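Local atomic coordinates of nitrogenase molybdenum-iron protein beta chain (Clostridium pasteurianum, PDB entry 4WES), a protein that forms, with the alpha chain, the molybdenum-iron component of nitrogenase, which reduces dinitrogen to ammonium, and shares in binding its [8Fe-7S] cluster. Residues 148-153 / 176-181; 156-161 / 254-259. All coordinates share one frame; numbering follows the deposited sequence.

Overall arrangement
Both interactions use helix 146-161. Interaction 1 takes its first part, residues 148-153, and interaction 2 its C-terminal part, residues 156-161. Their centres lie about 16 Å apart. Interaction 1 is buried near the middle of the chain and is aromatic. It joins the helix to the loop after strand 172-175. Interaction 2 is polar and joins the helix to the end of helix 243-257; its centre lies about 21 Å from the centre of the chain. Interaction 1 is the one closer to the [8Fe-7S] cluster: the Phe178 side chain is about 14 Å from the cluster and about 11 Å from the side chain of its ligand Cys23. Interaction 2 lies away from the annotated sites.

Interaction 1 (148-153 / 176-181)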
ATOM      1  N   THR B 148       5.458  12.434  27.123  1.00  9.36           N
ATOM      2  CA  THR B 148       6.052  12.983  28.340  1.00  9.83           C
ATOM      3  C   THR B 148       6.809  11.910  29.089  1.00  9.64           C
ATOM      4  O   THR B 148       7.864  12.174  29.690  1.00 10.24           O
ATOM      5  CB  THR B 148       4.940  13.557  29.222  1.00 10.25           C
ATOM      6  OG1 THR B 148       3.889  14.110  28.428  1.00 10.10           O
ATOM      7  CG2 THR B 148       5.487  14.595  30.170  1.00 12.09           C
ATOM      8  N   GLY B 149       6.303  10.683  29.096  1.00  9.26           N
ATOM      9  CA  GLY B 149       6.980   9.577  29.736  1.00  9.64           C
ATOM     10  C   GLY B 149       8.335   9.276  29.111  1.00  9.97           C
ATOM     11  O   GLY B 149       9.338   9.050  29.819  1.00  9.94           O
ATOM     12  N   PHE B 150       8.367   9.280  27.782  1.00  9.25           N
ATOM     13  CA  PHE B 150       9.621   9.162  27.048  1.00  9.27           C
ATOM     14  C   PHE B 150      10.573  10.283  27.485  1.00  9.23           C
ATOM     15  O   PHE B 150      11.745  10.052  27.803  1.00  9.90           O
ATOM     16  CB  PHE B 150       9.336   9.183  25.557  1.00  9.62           C
ATOM     17  CG  PHE B 150      10.576   9.064  24.699  1.00 10.00           C
ATOM     18  CD1 PHE B 150      10.962   7.847  24.178  1.00 10.69           C
ATOM     19  CD2 PHE B 150      11.315  10.179  24.384  1.00 10.36           C
ATOM     20  CE1 PHE B 150      12.081   7.734  23.391  1.00 11.30           C
ATOM     21  CE2 PHE B 150      12.456  10.076  23.595  1.00 11.53           C
ATOM     22  CZ  PHE B 150      12.812   8.854  23.067  1.00 11.27           C
ATOM     23  N   ALA B 151      10.078  11.518  27.463  1.00  9.94           N
ATOM     24  CA  ALA B 151      10.924  12.656  27.800  1.00  9.78           C
ATOM     25  C   ALA B 151      11.511  12.526  29.180  1.00  9.74           C
ATOM     26  O   ALA B 151      12.699  12.868  29.405  1.00 10.66           O
ATOM     27  CB  ALA B 151      10.155  13.949  27.692  1.00 10.09           C
ATOM     28  N   ASN B 152      10.691  12.093  30.126  1.00  9.73           N
ATOM     29  CA  ASN B 152      11.118  11.916  31.505  1.00 10.16           C
ATOM     30  C   ASN B 152      12.172  10.809  31.661  1.00  9.49           C
ATOM     31  O   ASN B 152      13.177  10.983  32.367  1.00 10.93           O
ATOM     32  CB  ASN B 152       9.898  11.645  32.415  1.00  9.81           C
ATOM     33  CG  ASN B 152       9.122  12.891  32.704  1.00 10.75           C
ATOM     34  OD1 ASN B 152       9.664  13.995  32.685  1.00 12.09           O
ATOM     35  ND2 ASN B 152       7.846  12.741  32.966  1.00 10.78           N
ATOM     36  N   MET B 153      12.023   9.707  30.946  1.00  9.83           N
ATOM     37  CA  MET B 153      13.010   8.647  31.025  1.00 10.41           C
ATOM     38  C   MET B 153      14.346   9.154  30.479  1.00 10.73           C
ATOM     39  O   MET B 153      15.407   8.814  31.013  1.00 11.26           O
ATOM     40  CB  MET B 153      12.549   7.400  30.257  1.00 10.39           C
ATOM     41  CG  MET B 153      13.441   6.172  30.487  1.00 10.46           C
ATOM     42  SD  MET B 153      13.219   5.358  32.094  1.00 12.65           S
ATOM     43  CE  MET B 153      14.561   6.010  33.009  1.00 13.52           C
ATOM     44  N   PRO B 176      16.570  11.406  19.532  1.00 10.53           N
ATOM     45  CA  PRO B 176      15.777  11.339  18.313  1.00 11.21           C
ATOM     46  C   PRO B 176      14.275  11.547  18.519  1.00 10.36           C
ATOM     47  O   PRO B 176      13.520  11.514  17.557  1.00 11.27           O
ATOM     48  CB  PRO B 176      16.070   9.940  17.804  1.00 12.10           C
ATOM     49  CG  PRO B 176      16.227   9.147  19.058  1.00 10.79           C
ATOM     50  CD  PRO B 176      17.008  10.070  19.974  1.00 11.02           C
ATOM     51  N   GLY B 177      13.850  11.666  19.767  1.00 10.24           N
ATOM     52  CA  GLY B 177      12.463  11.764  20.097  1.00 10.17           C
ATOM     53  C   GLY B 177      11.739  10.423  20.080  1.00 10.27           C
ATOM     54  O   GLY B 177      12.341   9.356  19.961  1.00 10.59           O
ATOM     55  N   PHE B 178      10.410  10.502  20.236  1.00 10.15           N
ATOM     56  CA  PHE B 178       9.563   9.316  20.277  1.00 10.28           C
ATOM     57  C   PHE B 178       9.243   8.908  18.851  1.00  9.84           C
ATOM     58  O   PHE B 178       8.143   9.121  18.338  1.00 11.00           O
ATOM     59  CB  PHE B 178       8.331   9.566  21.146  1.00 11.51           C
ATOM     60  CG  PHE B 178       7.469   8.357  21.303  1.00 11.40           C
ATOM     61  CD1 PHE B 178       7.896   7.280  22.016  1.00 16.06           C
ATOM     62  CD2 PHE B 178       6.206   8.257  20.661  1.00 12.35           C
ATOM     63  CE1 PHE B 178       7.087   6.119  22.144  1.00 15.42           C
ATOM     64  CE2 PHE B 178       5.448   7.124  20.800  1.00 12.89           C
ATOM     65  CZ  PHE B 178       5.899   6.062  21.543  1.00 13.23           C
ATOM     66  N   VAL B 179      10.241   8.323  18.210  1.00  9.98           N
ATOM     67  CA  VAL B 179      10.189   7.862  16.850  1.00  9.84           C
ATOM     68  C   VAL B 179      10.525   6.392  16.853  1.00 10.22           C
ATOM     69  O   VAL B 179      11.090   5.888  17.823  1.00 10.69           O
ATOM     70  CB  VAL B 179      11.098   8.657  15.889  1.00 11.41           C
ATOM     71  CG1 VAL B 179      10.714  10.136  15.902  1.00 13.42           C
ATOM     72  CG2 VAL B 179      12.564   8.503  16.251  1.00 10.94           C
ATOM     73  N   GLY B 180      10.230   5.695  15.770  1.00 10.18           N
ATOM     74  CA  GLY B 180      10.463   4.269  15.715  1.00 10.03           C
ATOM     75  C   GLY B 180      11.900   3.894  15.426  1.00  9.36           C
ATOM     76  O   GLY B 180      12.704   4.725  14.992  1.00  9.85           O
ATOM     77  N   PRO B 181      12.233   2.624  15.605  1.00  9.14           N
ATOM     78  CA  PRO B 181      13.596   2.147  15.318  1.00  9.61           C
ATOM     79  C   PRO B 181      14.015   2.407  13.885  1.00  9.20           C
ATOM     80  O   PRO B 181      15.201   2.655  13.645  1.00 10.08           O
ATOM     81  CB  PRO B 181      13.540   0.663  15.696  1.00 10.51           C
ATOM     82  CG  PRO B 181      12.083   0.299  15.673  1.00 10.20           C
ATOM     83  CD  PRO B 181      11.359   1.540  16.093  1.00 10.08           C
TER
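Phe150 and Phe178 meet because each holds its CG anti to the backbone N (chi1 -180° and -176°). The Phe150 bond from CA to CB already points at the loop, and this torsion carries the ring on toward residues 177 and 178. The two rings form an offset edge-to-face pair. An edge of Phe178 is turned to a face of Phe150, with the planes at 69° and the centroids 5.9 Å apart. The touching atoms are Phe178 CD1 and Phe150 CD1, at 3.8 Å. Phe150 CD1 lies near the plane of the Phe178 ring, at its edge. The backbone of the loop supplies the rest of the contact. Phe178 N sits over one face of Phe150, 3.9 Å above the ring plane and offset toward the rim. Gly177 O approaches the far end of the same ring obliquely, 3.2 Å from Phe150 CZ. The Gly177 carbon C lies 3.6 Å from Phe150 CE2, where the peptide packs against the ring. The loop bends sharply here. Phe178 is the centre of an inverse gamma turn, closed by a weak bond from Val179 N to Gly177 O. Gly177 has positive phi, which favours glycine. The contact is packing of one phenyl ring against a second ring and a peptide. Phe178 also meets His146, Tyr30 and Phe411, so its ring belongs to a larger aromatic cluster. Phe150 is packed against Ala31 of helix 24-33, Ala245 of helix 243-257 and Pro202. The contact thus joins helix 146-161 to the loop between strand 172-175 and helix 181-193, with helices 24-33 and 243-257 alongside.

Interaction 2 (156-161 / 254-259); sequences GIVNYL and EKKCKV
Lys256 reaches across from helix 243-257 and lays the end of its chain over the backbone carbonyls of Val158 and Asn159. Its CG is anti to the backbone N (chi1 -169°), and the chain beyond is extended. This full length brings NZ to the C-terminal part of helix 146-161. NZ donates to Val158 O at 2.9 Å. That bond lies in the carbonyl plane, with a C=O...N angle of 158°. NZ also donates to Asn159 O at 2.9 Å, but with a different geometry. Here the angle at the oxygen is 112°, and NZ stands well above the carbonyl plane. This is the less well directed of the two bonds. The methylenes follow the same path: Lys256 CD lies 3.5 Å from Val158 O, and CE lies 3.6 Å from Asn159 O. A water accepts from Lys256 NZ at 2.7 Å and donates to Tyr160 O in a longer bond of 3.3 Å. Lys256 NZ also donates to Ser162 O, just past the segment. These four acceptors outnumber the three hydrogens of an ammonium group, so at least one N-H must be shared or not all four bonds are full at once. Close by, Cys257 O accepts from Asn164 ND2, a second polar tie, from the end of helix 243-257 to the residues following helix 146-161. A positive charge here would probably also interact favourably with the negative end of the helix dipole. A lysine ammonium thus binds main-chain oxygens near the C-terminal end of helix 146-161, without a carboxylate partner among the two segments.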
ATOM      1  N   GLY B 156      15.932  10.987  33.108  1.00 11.78           N
ATOM      2  CA  GLY B 156      16.511  10.072  34.106  1.00 12.11           C
ATOM      3  C   GLY B 156      17.846   9.495  33.702  1.00 12.10           C
ATOM      4  O   GLY B 156      18.761   9.372  34.516  1.00 12.76           O
ATOM      5  N   ILE B 157      17.976   9.141  32.436  1.00 11.53           N
ATOM      6  CA  ILE B 157      19.253   8.689  31.893  1.00 12.52           C
ATOM      7  C   ILE B 157      20.334   9.745  32.101  1.00 13.07           C
ATOM      8  O   ILE B 157      21.433   9.460  32.613  1.00 13.58           O
ATOM      9  CB  ILE B 157      19.117   8.356  30.388  1.00 12.87           C
ATOM     10  CG1 ILE B 157      18.227   7.142  30.157  1.00 14.14           C
ATOM     11  CG2 ILE B 157      20.487   8.172  29.755  1.00 13.75           C
ATOM     12  CD1 ILE B 157      17.797   6.937  28.713  1.00 15.58           C
ATOM     13  N   VAL B 158      20.020  10.996  31.755  1.00 12.33           N
ATOM     14  CA  VAL B 158      20.987  12.088  31.949  0.56 12.16           C
ATOM     15  C   VAL B 158      21.325  12.265  33.426  1.00 12.48           C
ATOM     16  O   VAL B 158      22.500  12.365  33.815  1.00 14.44           O
ATOM     17  CB  VAL B 158      20.467  13.415  31.373  0.56  9.52           C
ATOM     18  CG1 VAL B 158      21.427  14.552  31.701  0.56  8.47           C
ATOM     19  CG2 VAL B 158      20.274  13.353  29.861  0.56  9.86           C
ATOM     20  N   ASN B 159      20.296  12.312  34.260  1.00 12.82           N
ATOM     21  CA  ASN B 159      20.477  12.547  35.692  1.00 14.19           C
ATOM     22  C   ASN B 159      21.438  11.542  36.309  1.00 14.71           C
ATOM     23  O   ASN B 159      22.319  11.917  37.082  1.00 15.98           O
ATOM     24  CB  ASN B 159      19.175  12.397  36.458  1.00 13.32           C
ATOM     25  CG  ASN B 159      18.233  13.588  36.337  1.00 15.64           C
ATOM     26  OD1 ASN B 159      18.614  14.699  35.981  1.00 15.64           O
ATOM     27  ND2 ASN B 159      16.960  13.335  36.649  1.00 15.61           N
ATOM     28  N   TYR B 160      21.299  10.265  35.970  1.00 13.51           N
ATOM     29  CA  TYR B 160      22.128   9.225  36.571  1.00 14.23           C
ATOM     30  C   TYR B 160      23.430   8.957  35.876  1.00 15.32           C
ATOM     31  O   TYR B 160      24.389   8.609  36.558  1.00 18.36           O
ATOM     32  CB  TYR B 160      21.347   7.904  36.610  1.00 14.57           C
ATOM     33  CG  TYR B 160      20.371   7.770  37.769  1.00 13.74           C
ATOM     34  CD1 TYR B 160      19.085   8.298  37.704  1.00 13.85           C
ATOM     35  CD2 TYR B 160      20.735   7.125  38.941  1.00 15.35           C
ATOM     36  CE1 TYR B 160      18.199   8.162  38.758  1.00 13.99           C
ATOM     37  CE2 TYR B 160      19.863   6.967  39.996  1.00 16.89           C
ATOM     38  CZ  TYR B 160      18.579   7.490  39.904  1.00 14.34           C
ATOM     39  OH  TYR B 160      17.724   7.301  40.958  1.00 17.53           O
ATOM     40  N   LEU B 161      23.475   9.091  34.542  1.00 14.27           N
ATOM     41  CA  LEU B 161      24.620   8.582  33.796  1.00 14.19           C
ATOM     42  C   LEU B 161      25.568   9.627  33.194  1.00 14.09           C
ATOM     43  O   LEU B 161      26.780   9.439  33.204  1.00 16.33           O
ATOM     44  CB  LEU B 161      24.140   7.622  32.711  1.00 14.33           C
ATOM     45  CG  LEU B 161      23.346   6.442  33.219  1.00 17.15           C
ATOM     46  CD1 LEU B 161      22.948   5.566  32.051  1.00 18.02           C
ATOM     47  CD2 LEU B 161      24.059   5.629  34.295  1.00 22.43           C
ATOM     48  N   GLU B 254      22.570  19.956  29.387  1.00 14.82           N
ATOM     49  CA  GLU B 254      23.243  21.241  29.376  1.00 14.89           C
ATOM     50  C   GLU B 254      23.539  21.709  30.819  1.00 16.49           C
ATOM     51  O   GLU B 254      24.654  22.163  31.141  1.00 18.36           O
ATOM     52  CB  GLU B 254      22.436  22.299  28.621  1.00 15.90           C
ATOM     53  CG  GLU B 254      23.185  23.634  28.513  1.00 20.29           C
ATOM     54  CD  GLU B 254      22.391  24.753  27.879  1.00 32.20           C
ATOM     55  OE1 GLU B 254      23.007  25.534  27.118  1.00 70.59           O
ATOM     56  OE2 GLU B 254      21.163  24.854  28.141  1.00 40.01           O
ATOM     57  N   LYS B 255      22.549  21.579  31.696  1.00 16.51           N
ATOM     58  CA  LYS B 255      22.698  22.030  33.066  0.50 17.08           C
ATOM     59  C   LYS B 255      23.732  21.179  33.799  1.00 16.94           C
ATOM     60  O   LYS B 255      24.599  21.709  34.540  1.00 20.32           O
ATOM     61  CB  LYS B 255      21.373  21.970  33.802  0.50 16.38           C
ATOM     62  CG  LYS B 255      20.376  23.019  33.356  0.50 16.95           C
ATOM     63  CD  LYS B 255      19.027  22.768  34.003  0.50 21.61           C
ATOM     64  CE  LYS B 255      17.880  23.402  33.239  0.50 33.98           C
ATOM     65  NZ  LYS B 255      18.045  24.873  33.131  0.50 43.19           N
ATOM     66  N   LYS B 256      23.680  19.865  33.619  1.00 16.86           N
ATOM     67  CA  LYS B 256      24.555  18.959  34.359  1.00 17.52           C
ATOM     68  C   LYS B 256      26.000  18.985  33.863  1.00 17.12           C
ATOM     69  O   LYS B 256      26.939  18.985  34.666  1.00 19.38           O
ATOM     70  CB  LYS B 256      24.040  17.532  34.283  1.00 15.72           C
ATOM     71  CG  LYS B 256      24.735  16.568  35.230  1.00 16.28           C
ATOM     72  CD  LYS B 256      24.295  15.134  34.982  1.00 16.15           C
ATOM     73  CE  LYS B 256      24.924  14.180  35.980  1.00 17.09           C
ATOM     74  NZ  LYS B 256      24.726  12.756  35.665  1.00 16.58           N
ATOM     75  N   CYS B 257      26.155  19.007  32.537  1.00 17.86           N
ATOM     76  CA  CYS B 257      27.453  18.715  31.899  1.00 16.58           C
ATOM     77  C   CYS B 257      27.960  19.826  31.006  1.00 17.04           C
ATOM     78  O   CYS B 257      29.043  19.680  30.430  1.00 18.17           O
ATOM     79  CB  CYS B 257      27.381  17.404  31.112  1.00 16.72           C
ATOM     80  SG  CYS B 257      26.899  15.949  32.080  1.00 17.96           S
ATOM     81  N   LYS B 258      27.188  20.910  30.878  1.00 17.21           N
ATOM     82  CA  LYS B 258      27.568  22.078  30.098  1.00 20.14           C
ATOM     83  C   LYS B 258      27.675  21.778  28.598  1.00 19.63           C
ATOM     84  O   LYS B 258      28.357  22.457  27.857  1.00 24.09           O
ATOM     85  CB  LYS B 258      28.847  22.740  30.636  1.00 23.61           C
ATOM     86  CG  LYS B 258      28.849  22.994  32.124  1.00 31.61           C
ATOM     87  CD  LYS B 258      30.227  23.506  32.551  1.00 50.63           C
ATOM     88  CE  LYS B 258      30.387  23.494  34.068  1.00 91.49           C
ATOM     89  NZ  LYS B 258      31.618  24.205  34.528  1.00131.59           N
ATOM     90  N   VAL B 259      26.948  20.762  28.145  1.00 16.34           N
ATOM     91  CA  VAL B 259      26.859  20.488  26.718  1.00 16.26           C
ATOM     92  C   VAL B 259      25.742  21.342  26.129  1.00 15.59           C
ATOM     93  O   VAL B 259      24.566  21.167  26.487  1.00 15.28           O
ATOM     94  CB  VAL B 259      26.558  18.991  26.435  1.00 16.22           C
ATOM     95  CG1 VAL B 259      26.507  18.743  24.944  1.00 16.88           C
ATOM     96  CG2 VAL B 259      27.567  18.068  27.114  1.00 18.24           C
TER
HETATM   97  O   HOH W   1      25.794  11.327  37.725  1.00 47.03           O